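PDB 7CTQ: peptidyl tryptophan dihydroxylase from Pseudomonas putida, which is an FAD-dependent monooxygenase that dihydroxylates a peptidyl tryptophan in tryptophylquinone cofactor biogenesis, probably that of quinohemoprotein amine dehydrogenase. Local coordinates for residues S174-L179 with W183-R188. Numbering follows the deposited sequence.
Sequences SAVESL and WAWMAR
The indole of Trp-185 leaves CB on the side opposite the backbone N (chi1 157°) and reaches the neighbouring strand, where CH2 comes 3.4 Å from CB of Ser-174 and CE3 3.2 Å from O of Ala-175. The ring edge meets Val-176 in plane, CE3 lying 3.6 Å from CG2, while the other methyl, CG1, rests 4.1 Å from CE3 of Trp-183. On the face of the sheet that carries Ala-175, Glu-177, Ala-184 and Met-186, the Met-186 chi1 of 61° sets CG 3.8 Å from CB of Ala-175, and a bend at chi3 (92°) brings CE near OE2 of Glu-177, itself hydrogen-bonded to Ser-222 OG. Helix 223-228 covers this side. In this antiparallel hairpin Ala-175 and Met-186 exchange two backbone hydrogen bonds, as do Glu-177 and Ala-184. Strands 67-76 and 193-201 continue the sheet on its two flanks. An alanine in place of Trp-185 would probably leave Val-176 CG2 and Ser-174 CB without their aromatic neighbour and open a gap close to the flavin. Reciprocal amide bonds thus fix the register, while side-chain and carbonyl contacts help to place the indole, its nearest side-chain atom about 5 Å from the nearest of FAD, consistent with a hairpin bordering the cofactor pocket.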
loop_
_atom_site.group_PDB
_atom_site.type_symbol
_atom_site.label_atom_id
_atom_site.label_comp_id
_atom_site.label_asym_id
_atom_site.label_seq_id
_atom_site.Cartn_x
_atom_site.Cartn_y
_atom_site.Cartn_z
ATOM N N SER A 174 -19.387 -9.439 -9.083
ATOM C CA SER A 174 -18.807 -9.228 -7.765
ATOM C C SER A 174 -19.796 -8.409 -6.948
ATOM O O SER A 174 -20.761 -7.855 -7.485
ATOM C CB SER A 174 -17.440 -8.545 -7.859
ATOM O OG SER A 174 -17.559 -7.212 -8.330
ATOM N N ALA A 175 -19.569 -8.352 -5.633
ATOM C CA ALA A 175 -20.462 -7.570 -4.784
ATOM C C ALA A 175 -19.782 -7.213 -3.469
ATOM O O ALA A 175 -18.831 -7.873 -3.031
ATOM C CB ALA A 175 -21.776 -8.306 -4.506
ATOM N N VAL A 176 -20.304 -6.150 -2.849
ATOM C CA VAL A 176 -19.933 -5.697 -1.511
ATOM C C VAL A 176 -21.219 -5.430 -0.745
ATOM O O VAL A 176 -22.130 -4.782 -1.270
ATOM C CB VAL A 176 -19.073 -4.417 -1.536
ATOM C CG1 VAL A 176 -18.296 -4.259 -0.217
ATOM C CG2 VAL A 176 -18.141 -4.412 -2.725
ATOM N N GLU A 177 -21.302 -5.931 0.490
ATOM C CA GLU A 177 -22.441 -5.608 1.338
ATOM C C GLU A 177 -21.962 -5.328 2.754
ATOM O O GLU A 177 -21.098 -6.032 3.292
ATOM C CB GLU A 177 -23.518 -6.712 1.351
ATOM C CG GLU A 177 -23.077 -8.051 1.911
ATOM C CD GLU A 177 -24.224 -9.066 2.045
ATOM O OE1 GLU A 177 -25.398 -8.673 2.237
ATOM O OE2 GLU A 177 -23.934 -10.275 1.960
ATOM N N SER A 178 -22.521 -4.271 3.329
ATOM C CA SER A 178 -22.344 -3.956 4.734
ATOM C C SER A 178 -23.189 -4.904 5.579
ATOM O O SER A 178 -24.392 -5.069 5.338
ATOM C CB SER A 178 -22.735 -2.497 4.980
ATOM O OG SER A 178 -23.290 -2.297 6.265
ATOM N N LEU A 179 -22.557 -5.539 6.554
ATOM C CA LEU A 179 -23.239 -6.354 7.546
ATOM C C LEU A 179 -23.298 -5.609 8.878
ATOM O O LEU A 179 -22.723 -4.529 9.049
ATOM C CB LEU A 179 -22.542 -7.704 7.696
ATOM C CG LEU A 179 -22.085 -8.327 6.378
ATOM C CD1 LEU A 179 -21.073 -9.413 6.651
ATOM C CD2 LEU A 179 -23.283 -8.890 5.593
ATOM N N TRP A 183 -18.209 -6.412 7.072
ATOM C CA TRP A 183 -18.600 -6.246 5.685
ATOM C C TRP A 183 -18.022 -7.411 4.899
ATOM O O TRP A 183 -17.036 -8.035 5.302
ATOM C CB TRP A 183 -18.153 -4.878 5.105
ATOM C CG TRP A 183 -16.680 -4.646 5.157
ATOM C CD1 TRP A 183 -15.958 -4.125 6.206
ATOM C CD2 TRP A 183 -15.737 -4.920 4.118
ATOM N NE1 TRP A 183 -14.622 -4.065 5.873
ATOM C CE2 TRP A 183 -14.461 -4.538 4.597
ATOM C CE3 TRP A 183 -15.845 -5.435 2.821
ATOM C CZ2 TRP A 183 -13.299 -4.683 3.830
ATOM C CZ3 TRP A 183 -14.694 -5.562 2.058
ATOM C CH2 TRP A 183 -13.436 -5.193 2.566
ATOM N N ALA A 184 -18.651 -7.705 3.768
ATOM C CA ALA A 184 -18.235 -8.833 2.951
ATOM C C ALA A 184 -17.957 -8.382 1.524
ATOM O O ALA A 184 -18.625 -7.489 0.996
ATOM C CB ALA A 184 -19.300 -9.953 2.959
ATOM N N TRP A 185 -16.956 -9.007 0.917
ATOM C CA TRP A 185 -16.650 -8.863 -0.495
ATOM C C TRP A 185 -16.745 -10.238 -1.142
ATOM O O TRP A 185 -16.250 -11.224 -0.583
ATOM C CB TRP A 185 -15.250 -8.291 -0.687
ATOM C CG TRP A 185 -14.622 -8.591 -2.005
ATOM C CD1 TRP A 185 -13.624 -9.491 -2.256
ATOM C CD2 TRP A 185 -14.928 -7.970 -3.257
ATOM N NE1 TRP A 185 -13.294 -9.472 -3.588
ATOM C CE2 TRP A 185 -14.076 -8.544 -4.225
ATOM C CE3 TRP A 185 -15.837 -6.982 -3.653
ATOM C CZ2 TRP A 185 -14.109 -8.165 -5.566
ATOM C CZ3 TRP A 185 -15.873 -6.608 -4.984
ATOM C CH2 TRP A 185 -15.009 -7.194 -5.925
ATOM N N MET A 186 -17.362 -10.308 -2.321
ATOM C CA MET A 186 -17.517 -11.588 -3.004
ATOM C C MET A 186 -17.359 -11.419 -4.510
ATOM O O MET A 186 -17.687 -10.371 -5.075
ATOM C CB MET A 186 -18.878 -12.233 -2.695
ATOM C CG MET A 186 -20.052 -11.388 -3.130
ATOM S SD MET A 186 -21.590 -11.937 -2.392
ATOM C CE MET A 186 -21.660 -10.937 -0.902
ATOM N N ALA A 187 -16.867 -12.478 -5.158
ATOM C CA ALA A 187 -16.615 -12.434 -6.590
ATOM C C ALA A 187 -16.811 -13.813 -7.207
ATOM O O ALA A 187 -16.583 -14.844 -6.568
ATOM C CB ALA A 187 -15.203 -11.932 -6.895
ATOM N N ARG A 188 -17.208 -13.813 -8.476
ATOM C CA ARG A 188 -17.362 -15.036 -9.251
ATOM C C ARG A 188 -16.697 -14.814 -10.601
ATOM O O ARG A 188 -17.130 -13.950 -11.369
ATOM C CB ARG A 188 -18.840 -15.391 -9.415
ATOM C CG ARG A 188 -19.104 -16.685 -10.136
ATOM C CD ARG A 188 -20.549 -16.744 -10.558
ATOM N NE ARG A 188 -20.887 -18.054 -11.096
ATOM C CZ ARG A 188 -22.088 -18.375 -11.562
ATOM N NH1 ARG A 188 -23.060 -17.469 -11.550
ATOM N NH2 ARG A 188 -22.316 -19.597 -12.035
#